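Local coordinates for protein carboxylesterase YbfK (Bacillus subtilis, PDB 4CCY) that hydrolyses carboxylic esters to an alcohol and a carboxylate, as a carboxylesterase of the alpha/beta hydrolase superfamily, at residues A[120-130]-A[144-155]; A[233-241]-A[282-290]. All coordinates share one frame; numbering follows the deposited sequence.

How the contacts relate
Both contacts are built on the central sheet of the alpha/beta hydrolase fold, and their centres lie about 10 Å apart. Contact 1 pairs strand 123-128 with strand 146-152; contact 2 lays helix 280-290 against the next strand, 236-241. The two join directly along that shared border: Val-151 N lies 2.7 Å from Leu-237 O, and Ala-149 O lies 2.8 Å from Leu-237 N, both probably hydrogen bonds. Contact 1 carries Ser-129, the nucleophile by similarity, whose side chain is about 3 Å from that of His-273. Contact 2 stands further off, the side chain of Met-239 being about 9 Å from that of Glu-244, the presumed acid of the triad.

Contact 1: residues A[120-130]-A[144-155]; sequences LETAHLAGLSL and ERVERAVVISPA
Arg-145 reaches across to the turn before strand 123-128 and grips two successive carbonyls with one edge of its guanidinium: NE donates to Glu-121 O at 2.7 Å and NH2 to Leu-120 O at 2.9 Å, both acceptors in its plane. Bends at chi2 and chi3 (-65° and -66°) bring that edge round. Glu-121 OE2 adds only a long salt bridge from well outside the plane; Asp-116 on helix 104-118 shares the charge. With an alanine here both donors go, and the carbonyls of Leu-120 and Glu-121 would probably lose these bonds and Asp-116 this salt bridge.

The exposed corner where the chain turns suits the charged Glu-147, whose bent chain brings OE2 to Thr-122 OG1, which donates to the anti lone pair at 2.6 Å. Around it the register slips by one residue, a beta bulge, within the beta-alpha-beta unit of strands 123-128 and 146-152. There Arg-148 N donates a hydrogen bond to His-124 ND1 (3.0 Å) near the ring plane, while Glu-147 CG lies over one face.

The strands are parallel on both sides of the bulge; past it, Leu-128 CD1 packs on Ile-152 CG2. Leu-125, branched, reaches back across the bulge, CD1 3.8 Å from Val-146 CG1, and also touches Phe-115. At what is probably the nucleophile elbow, Ser-129 takes a positive phi (59°), the mark of this tight turn, and its N donates to Ile-152 O at 2.8 Å.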
loop_
_atom_site.group_PDB
_atom_site.type_symbol
_atom_site.label_atom_id
_atom_site.label_comp_id
_atom_site.label_asym_id
_atom_site.label_seq_id
_atom_site.Cartn_x
_atom_site.Cartn_y
_atom_site.Cartn_z
ATOM N N LEU A 120 3.823 -11.254 15.969
ATOM C CA LEU A 120 2.522 -11.632 15.443
ATOM C C LEU A 120 2.565 -12.976 14.753
ATOM O O LEU A 120 3.420 -13.217 13.887
ATOM C CB LEU A 120 1.993 -10.584 14.463
ATOM C CG LEU A 120 1.952 -9.115 14.896
ATOM C CD1 LEU A 120 1.325 -8.285 13.797
ATOM C CD2 LEU A 120 1.220 -8.913 16.222
ATOM N N GLU A 121 1.636 -13.848 15.135
ATOM C CA GLU A 121 1.455 -15.108 14.442
ATOM C C GLU A 121 0.624 -14.872 13.172
ATOM O O GLU A 121 1.022 -15.283 12.075
ATOM C CB GLU A 121 0.828 -16.151 15.380
ATOM C CG GLU A 121 0.630 -17.546 14.786
ATOM C CD GLU A 121 1.827 -18.061 13.986
ATOM O OE1 GLU A 121 2.960 -18.100 14.527
ATOM O OE2 GLU A 121 1.628 -18.438 12.802
ATOM N N THR A 122 -0.521 -14.203 13.317
ATOM C CA THR A 122 -1.351 -13.834 12.158
ATOM C C THR A 122 -1.825 -12.380 12.240
ATOM O O THR A 122 -1.683 -11.724 13.286
ATOM C CB THR A 122 -2.599 -14.742 12.009
ATOM O OG1 THR A 122 -3.521 -14.450 13.069
ATOM C CG2 THR A 122 -2.239 -16.233 12.024
ATOM N N ALA A 123 -2.383 -11.881 11.135
ATOM C CA ALA A 123 -2.940 -10.534 11.092
ATOM C C ALA A 123 -3.879 -10.350 9.911
ATOM O O ALA A 123 -3.782 -11.050 8.896
ATOM C CB ALA A 123 -1.825 -9.489 11.003
ATOM N N HIS A 124 -4.765 -9.373 10.048
ATOM C CA HIS A 124 -5.449 -8.802 8.894
ATOM C C HIS A 124 -4.470 -7.910 8.169
ATOM O O HIS A 124 -3.554 -7.343 8.783
ATOM C CB HIS A 124 -6.654 -7.987 9.356
ATOM C CG HIS A 124 -7.730 -8.805 10.047
ATOM N ND1 HIS A 124 -8.289 -9.902 9.484
ATOM C CD2 HIS A 124 -8.358 -8.634 11.280
ATOM C CE1 HIS A 124 -9.219 -10.408 10.312
ATOM N NE2 HIS A 124 -9.266 -9.626 11.412
ATOM N N LEU A 125 -4.634 -7.778 6.859
ATOM C CA LEU A 125 -3.841 -6.824 6.099
ATOM C C LEU A 125 -4.736 -5.952 5.211
ATOM O O LEU A 125 -5.737 -6.433 4.664
ATOM C CB LEU A 125 -2.775 -7.547 5.255
ATOM C CG LEU A 125 -1.677 -8.307 6.028
ATOM C CD1 LEU A 125 -2.047 -9.766 6.203
ATOM C CD2 LEU A 125 -0.311 -8.208 5.368
ATOM N N ALA A 126 -4.396 -4.667 5.093
ATOM C CA ALA A 126 -5.098 -3.788 4.146
ATOM C C ALA A 126 -4.072 -2.948 3.441
ATOM O O ALA A 126 -3.149 -2.442 4.078
ATOM C CB ALA A 126 -6.129 -2.903 4.851
ATOM N N GLY A 127 -4.214 -2.811 2.129
ATOM C CA GLY A 127 -3.212 -2.105 1.356
ATOM C C GLY A 127 -3.698 -1.469 0.075
ATOM O O GLY A 127 -4.669 -1.923 -0.534
ATOM N N LEU A 128 -2.985 -0.430 -0.344
ATOM C CA LEU A 128 -3.309 0.288 -1.559
ATOM C C LEU A 128 -2.185 0.193 -2.580
ATOM O O LEU A 128 -1.020 0.362 -2.233
ATOM C CB LEU A 128 -3.583 1.760 -1.241
ATOM C CG LEU A 128 -3.930 2.599 -2.473
ATOM C CD1 LEU A 128 -5.441 2.712 -2.610
ATOM C CD2 LEU A 128 -3.307 3.981 -2.389
ATOM N N SER A 129 -2.542 -0.060 -3.841
ATOM C CA SER A 129 -1.593 -0.003 -4.950
ATOM C C SER A 129 -0.432 -0.982 -4.719
ATOM O O SER A 129 -0.676 -2.188 -4.604
ATOM C CB SER A 129 -1.141 1.450 -5.170
ATOM O OG SER A 129 -0.670 1.658 -6.482
ATOM N N LEU A 130 0.809 -0.489 -4.650
ATOM C CA LEU A 130 1.973 -1.332 -4.282
ATOM C C LEU A 130 1.764 -2.211 -3.039
ATOM O O LEU A 130 2.035 -3.417 -3.060
ATOM C CB LEU A 130 3.231 -0.487 -4.084
ATOM C CG LEU A 130 4.543 -1.185 -3.674
ATOM C CD1 LEU A 130 4.996 -2.202 -4.726
ATOM C CD2 LEU A 130 5.628 -0.152 -3.449
ATOM N N GLU A 144 -0.819 -18.911 5.868
ATOM C CA GLU A 144 -0.924 -19.297 7.275
ATOM C C GLU A 144 -0.767 -18.114 8.235
ATOM O O GLU A 144 -1.131 -18.211 9.409
ATOM C CB GLU A 144 0.072 -20.431 7.613
ATOM C CG GLU A 144 1.540 -20.007 7.750
ATOM C CD GLU A 144 2.242 -19.712 6.421
ATOM O OE1 GLU A 144 1.702 -20.014 5.341
ATOM O OE2 GLU A 144 3.362 -19.176 6.453
ATOM N N ARG A 145 -0.226 -17.003 7.730
ATOM C CA ARG A 145 0.003 -15.817 8.546
ATOM C C ARG A 145 -1.076 -14.751 8.344
ATOM O O ARG A 145 -1.040 -13.702 8.973
ATOM C CB ARG A 145 1.393 -15.226 8.264
ATOM C CG ARG A 145 2.537 -16.239 8.306
ATOM C CD ARG A 145 2.763 -16.848 9.685
ATOM N NE ARG A 145 3.237 -15.882 10.685
ATOM C CZ ARG A 145 4.505 -15.511 10.840
ATOM N NH1 ARG A 145 5.459 -15.998 10.041
ATOM N NH2 ARG A 145 4.822 -14.640 11.793
ATOM N N VAL A 146 -2.045 -15.039 7.485
ATOM C CA VAL A 146 -3.072 -14.061 7.125
ATOM C C VAL A 146 -4.439 -14.444 7.677
ATOM O O VAL A 146 -4.892 -15.580 7.481
ATOM C CB VAL A 146 -3.186 -13.929 5.587
ATOM C CG1 VAL A 146 -4.134 -12.798 5.206
ATOM C CG2 VAL A 146 -1.807 -13.732 4.958
ATOM N N GLU A 147 -5.090 -13.492 8.348
ATOM C CA GLU A 147 -6.516 -13.600 8.666
ATOM C C GLU A 147 -7.346 -13.203 7.424
ATOM O O GLU A 147 -7.625 -14.045 6.579
ATOM C CB GLU A 147 -6.886 -12.755 9.900
ATOM C CG GLU A 147 -6.270 -13.199 11.242
ATOM C CD GLU A 147 -6.677 -14.615 11.664
ATOM O OE1 GLU A 147 -7.808 -15.036 11.357
ATOM O OE2 GLU A 147 -5.872 -15.324 12.307
ATOM N N ARG A 148 -7.710 -11.923 7.303
ATOM C CA ARG A 148 -8.462 -11.411 6.146
ATOM C C ARG A 148 -7.667 -10.348 5.406
ATOM O O ARG A 148 -6.887 -9.622 6.014
ATOM C CB ARG A 148 -9.837 -10.868 6.576
ATOM C CG ARG A 148 -10.751 -11.927 7.180
ATOM C CD ARG A 148 -12.189 -11.450 7.367
ATOM N NE ARG A 148 -13.069 -12.592 7.155
ATOM C CZ ARG A 148 -14.173 -12.603 6.427
ATOM N NH1 ARG A 148 -14.629 -11.498 5.851
ATOM N NH2 ARG A 148 -14.853 -13.737 6.314
ATOM N N ALA A 149 -7.859 -10.251 4.096
ATOM C CA ALA A 149 -7.011 -9.390 3.278
ATOM C C ALA A 149 -7.835 -8.401 2.454
ATOM O O ALA A 149 -8.805 -8.793 1.806
ATOM C CB ALA A 149 -6.125 -10.232 2.369
ATOM N N VAL A 150 -7.429 -7.132 2.491
ATOM C CA VAL A 150 -8.079 -6.051 1.744
ATOM C C VAL A 150 -7.103 -5.450 0.734
ATOM O O VAL A 150 -6.043 -4.921 1.104
ATOM C CB VAL A 150 -8.587 -4.914 2.667
ATOM C CG1 VAL A 150 -9.277 -3.827 1.847
ATOM C CG2 VAL A 150 -9.524 -5.441 3.746
ATOM N N VAL A 151 -7.476 -5.512 -0.537
ATOM C CA VAL A 151 -6.633 -5.044 -1.620
ATOM C C VAL A 151 -7.325 -3.894 -2.360
ATOM O O VAL A 151 -8.355 -4.090 -3.009
ATOM C CB VAL A 151 -6.315 -6.212 -2.574
ATOM C CG1 VAL A 151 -5.506 -5.746 -3.779
ATOM C CG2 VAL A 151 -5.588 -7.325 -1.821
ATOM N N ILE A 152 -6.758 -2.697 -2.252
ATOM C CA ILE A 152 -7.355 -1.487 -2.856
ATOM C C ILE A 152 -6.477 -0.938 -3.987
ATOM O O ILE A 152 -5.296 -0.672 -3.782
ATOM C CB ILE A 152 -7.621 -0.363 -1.804
ATOM C CG1 ILE A 152 -8.343 -0.904 -0.558
ATOM C CG2 ILE A 152 -8.412 0.795 -2.420
ATOM C CD1 ILE A 152 -8.369 0.066 0.614
ATOM N N SER A 153 -7.068 -0.790 -5.174
ATOM C CA SER A 153 -6.401 -0.233 -6.356
ATOM C C SER A 153 -5.005 -0.817 -6.570
ATOM O O SER A 153 -4.017 -0.067 -6.639
ATOM C CB SER A 153 -6.332 1.294 -6.256
ATOM O OG SER A 153 -7.633 1.826 -6.053
ATOM N N PRO A 154 -4.917 -2.157 -6.681
ATOM C CA PRO A 154 -3.597 -2.803 -6.690
ATOM C C PRO A 154 -2.746 -2.381 -7.897
ATOM O O PRO A 154 -3.281 -2.032 -8.971
ATOM C CB PRO A 154 -3.928 -4.304 -6.714
ATOM C CG PRO A 154 -5.319 -4.387 -7.267
ATOM C CD PRO A 154 -6.017 -3.134 -6.811
ATOM N N ALA A 155 -1.435 -2.343 -7.679
ATOM C CA ALA A 155 -0.470 -2.064 -8.738
ATOM C C ALA A 155 -0.350 -3.342 -9.580
ATOM O O ALA A 155 0.315 -4.305 -9.168
ATOM C CB ALA A 155 0.878 -1.673 -8.135
#

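Contact 2: residues A[233-241]-A[282-290]; sequences QVPVLLMFG and YVNQRVLSF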
loop_
_atom_site.group_PDB
_atom_site.type_symbol
_atom_site.label_atom_id
_atom_site.label_comp_id
_atom_site.label_asym_id
_atom_site.label_seq_id
_atom_site.Cartn_x
_atom_site.Cartn_y
_atom_site.Cartn_z
ATOM N N GLN A 233 -6.528 -19.018 -0.787
ATOM C CA GLN A 233 -7.267 -19.720 0.253
ATOM C C GLN A 233 -7.618 -18.839 1.463
ATOM O O GLN A 233 -7.863 -19.373 2.550
ATOM C CB GLN A 233 -6.472 -20.967 0.725
ATOM C CG GLN A 233 -5.076 -20.675 1.283
ATOM C CD GLN A 233 -4.335 -21.913 1.778
ATOM O OE1 GLN A 233 -3.847 -22.715 0.982
ATOM N NE2 GLN A 233 -4.219 -22.058 3.106
ATOM N N VAL A 234 -7.618 -17.513 1.295
ATOM C CA VAL A 234 -8.028 -16.597 2.384
ATOM C C VAL A 234 -9.083 -15.610 1.875
ATOM O O VAL A 234 -9.144 -15.356 0.673
ATOM C CB VAL A 234 -6.839 -15.816 3.023
ATOM C CG1 VAL A 234 -5.645 -16.732 3.312
ATOM C CG2 VAL A 234 -6.416 -14.623 2.169
ATOM N N PRO A 235 -9.923 -15.063 2.780
ATOM C CA PRO A 235 -10.901 -14.061 2.353
ATOM C C PRO A 235 -10.242 -12.772 1.869
ATOM O O PRO A 235 -9.443 -12.155 2.597
ATOM C CB PRO A 235 -11.715 -13.787 3.622
ATOM C CG PRO A 235 -11.488 -14.982 4.496
ATOM C CD PRO A 235 -10.084 -15.420 4.202
ATOM N N VAL A 236 -10.598 -12.371 0.651
ATOM C CA VAL A 236 -10.069 -11.179 0.036
ATOM C C VAL A 236 -11.223 -10.211 -0.252
ATOM O O VAL A 236 -12.273 -10.620 -0.763
ATOM C CB VAL A 236 -9.285 -11.509 -1.267
ATOM C CG1 VAL A 236 -8.894 -10.246 -2.036
ATOM C CG2 VAL A 236 -8.048 -12.351 -0.961
ATOM N N LEU A 237 -11.018 -8.943 0.106
ATOM C CA LEU A 237 -11.834 -7.837 -0.384
ATOM C C LEU A 237 -11.013 -7.025 -1.389
ATOM O O LEU A 237 -9.931 -6.522 -1.051
ATOM C CB LEU A 237 -12.289 -6.934 0.769
ATOM C CG LEU A 237 -12.879 -5.578 0.360
ATOM C CD1 LEU A 237 -14.216 -5.714 -0.381
ATOM C CD2 LEU A 237 -13.022 -4.674 1.567
ATOM N N LEU A 238 -11.526 -6.913 -2.612
ATOM C CA LEU A 238 -10.857 -6.205 -3.703
ATOM C C LEU A 238 -11.667 -4.988 -4.162
ATOM O O LEU A 238 -12.834 -5.121 -4.569
ATOM C CB LEU A 238 -10.640 -7.145 -4.899
ATOM C CG LEU A 238 -9.885 -6.561 -6.107
ATOM C CD1 LEU A 238 -8.510 -6.024 -5.717
ATOM C CD2 LEU A 238 -9.760 -7.580 -7.226
ATOM N N MET A 239 -11.043 -3.813 -4.110
ATOM C CA MET A 239 -11.732 -2.571 -4.434
ATOM C C MET A 239 -10.997 -1.782 -5.512
ATOM O O MET A 239 -9.801 -1.547 -5.416
ATOM C CB MET A 239 -11.924 -1.703 -3.176
ATOM C CG MET A 239 -12.682 -2.413 -2.051
ATOM S SD MET A 239 -12.934 -1.369 -0.603
ATOM C CE MET A 239 -14.231 -0.289 -1.174
ATOM N N PHE A 240 -11.729 -1.380 -6.538
ATOM C CA PHE A 240 -11.205 -0.463 -7.547
ATOM C C PHE A 240 -12.065 0.787 -7.576
ATOM O O PHE A 240 -13.238 0.758 -7.170
ATOM C CB PHE A 240 -11.274 -1.088 -8.937
ATOM C CG PHE A 240 -10.527 -2.378 -9.083
ATOM C CD1 PHE A 240 -9.148 -2.386 -9.302
ATOM C CD2 PHE A 240 -11.207 -3.592 -9.054
ATOM C CE1 PHE A 240 -8.471 -3.595 -9.467
ATOM C CE2 PHE A 240 -10.535 -4.793 -9.220
ATOM C CZ PHE A 240 -9.167 -4.794 -9.418
ATOM N N GLY A 241 -11.493 1.878 -8.079
ATOM C CA GLY A 241 -12.236 3.109 -8.330
ATOM C C GLY A 241 -12.655 3.153 -9.792
ATOM O O GLY A 241 -11.880 2.777 -10.676
ATOM N N TYR A 282 -16.743 5.812 2.895
ATOM C CA TYR A 282 -17.145 4.510 2.366
ATOM C C TYR A 282 -16.120 3.394 2.614
ATOM O O TYR A 282 -16.481 2.332 3.137
ATOM C CB TYR A 282 -17.498 4.562 0.879
ATOM C CG TYR A 282 -17.875 3.181 0.387
ATOM C CD1 TYR A 282 -19.079 2.576 0.792
ATOM C CD2 TYR A 282 -17.005 2.451 -0.417
ATOM C CE1 TYR A 282 -19.411 1.291 0.371
ATOM C CE2 TYR A 282 -17.329 1.170 -0.836
ATOM C CZ TYR A 282 -18.523 0.599 -0.444
ATOM O OH TYR A 282 -18.806 -0.661 -0.872
ATOM N N VAL A 283 -14.864 3.638 2.230
ATOM C CA VAL A 283 -13.778 2.669 2.412
ATOM C C VAL A 283 -13.613 2.298 3.886
ATOM O O VAL A 283 -13.471 1.118 4.204
ATOM C CB VAL A 283 -12.432 3.160 1.785
ATOM C CG1 VAL A 283 -11.253 2.271 2.160
ATOM C CG2 VAL A 283 -12.532 3.222 0.275
ATOM N N ASN A 284 -13.642 3.291 4.780
ATOM C CA ASN A 284 -13.520 3.033 6.223
ATOM C C ASN A 284 -14.501 1.961 6.720
ATOM O O ASN A 284 -14.093 0.956 7.322
ATOM C CB ASN A 284 -13.688 4.323 7.044
ATOM C CG ASN A 284 -12.473 5.249 6.950
ATOM O OD1 ASN A 284 -11.466 4.919 6.320
ATOM N ND2 ASN A 284 -12.571 6.410 7.571
ATOM N N GLN A 285 -15.788 2.167 6.436
ATOM C CA GLN A 285 -16.825 1.246 6.900
ATOM C C GLN A 285 -16.815 -0.093 6.151
ATOM O O GLN A 285 -16.997 -1.148 6.771
ATOM C CB GLN A 285 -18.219 1.907 6.882
ATOM C CG GLN A 285 -19.357 0.989 7.351
ATOM C CD GLN A 285 -19.142 0.448 8.753
ATOM O OE1 GLN A 285 -19.178 1.198 9.722
ATOM N NE2 GLN A 285 -18.905 -0.855 8.865
ATOM N N ARG A 286 -16.582 -0.056 4.841
ATOM C CA ARG A 286 -16.553 -1.276 4.031
ATOM C C ARG A 286 -15.483 -2.245 4.526
ATOM O O ARG A 286 -15.707 -3.452 4.609
ATOM C CB ARG A 286 -16.313 -0.950 2.563
ATOM C CG ARG A 286 -16.234 -2.176 1.676
ATOM C CD ARG A 286 -17.625 -2.764 1.463
ATOM N NE ARG A 286 -17.633 -4.033 0.735
ATOM C CZ ARG A 286 -17.557 -5.239 1.300
ATOM N NH1 ARG A 286 -17.431 -5.378 2.619
ATOM N NH2 ARG A 286 -17.595 -6.325 0.523
ATOM N N VAL A 287 -14.317 -1.702 4.841
ATOM C CA VAL A 287 -13.228 -2.493 5.393
ATOM C C VAL A 287 -13.566 -3.004 6.799
ATOM O O VAL A 287 -13.337 -4.170 7.084
ATOM C CB VAL A 287 -11.889 -1.715 5.330
ATOM C CG1 VAL A 287 -10.796 -2.386 6.149
ATOM C CG2 VAL A 287 -11.458 -1.561 3.870
ATOM N N LEU A 288 -14.113 -2.150 7.663
ATOM C CA LEU A 288 -14.527 -2.608 9.007
ATOM C C LEU A 288 -15.513 -3.778 8.908
ATOM O O LEU A 288 -15.353 -4.792 9.589
ATOM C CB LEU A 288 -15.155 -1.475 9.822
ATOM C CG LEU A 288 -14.308 -0.468 10.601
ATOM C CD1 LEU A 288 -15.247 0.459 11.364
ATOM C CD2 LEU A 288 -13.337 -1.159 11.561
ATOM N N SER A 289 -16.521 -3.625 8.045
ATOM C CA SER A 289 -17.529 -4.665 7.786
ATOM C C SER A 289 -16.897 -5.976 7.307
ATOM O O SER A 289 -17.239 -7.059 7.796
ATOM C CB SER A 289 -18.530 -4.169 6.740
ATOM O OG SER A 289 -19.529 -3.346 7.332
ATOM N N PHE A 290 -15.978 -5.872 6.347
ATOM C CA PHE A 290 -15.300 -7.044 5.839
ATOM C C PHE A 290 -14.402 -7.672 6.914
ATOM O O PHE A 290 -14.469 -8.871 7.150
ATOM C CB PHE A 290 -14.491 -6.717 4.581
ATOM C CG PHE A 290 -13.654 -7.867 4.083
ATOM C CD1 PHE A 290 -14.236 -8.917 3.376
ATOM C CD2 PHE A 290 -12.280 -7.896 4.323
ATOM C CE1 PHE A 290 -13.464 -9.975 2.920
ATOM C CE2 PHE A 290 -11.504 -8.948 3.868
ATOM C CZ PHE A 290 -12.095 -9.986 3.161
#
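Strand 236-241 and helix 282-290 run nearly antiparallel, 163° between their directions, with their axes 10.1 Å apart at closest approach. This is the layered packing of an alpha/beta hydrolase, in which the C-terminal helix covers one face of the central sheet through the strand's Leu-237 and Met-239.

Leu-237 has the most surface buried. Its CB sits over the centre of the Phe-290 ring in a CH-pi contact, 3.5 Å from the centroid and 5° off the normal, so the flat aromatic face accepts an aliphatic carbon pressed straight against it. The CG of Phe-290 is anti to the backbone N (chi1 174°), which sends the ring out toward the strand, where Pro-235 O meets its edge 3.5 Å from CZ. Arg-148 of the neighbouring strand also makes a cation-pi contact with this ring.

The two methyls of Leu-237 part company: CD2 settles among Phe-290 CB, Arg-286 CG and Val-287 CG2, while CD1 lies over one face of the Arg-286 guanidinium, off toward its rim, 3.6 Å from NH2. An arginine serves here because its flat group can rest on a leucine while its N-H groups turn to polar partners, Glu-266 and Gln-264 on strand 264-268. Met-239, long and flexible, is extended at chi2 and bent at chi3, reaching the Tyr-282 end of segment 282-290, where its CE comes to 3.4 Å from Tyr-282 CE2.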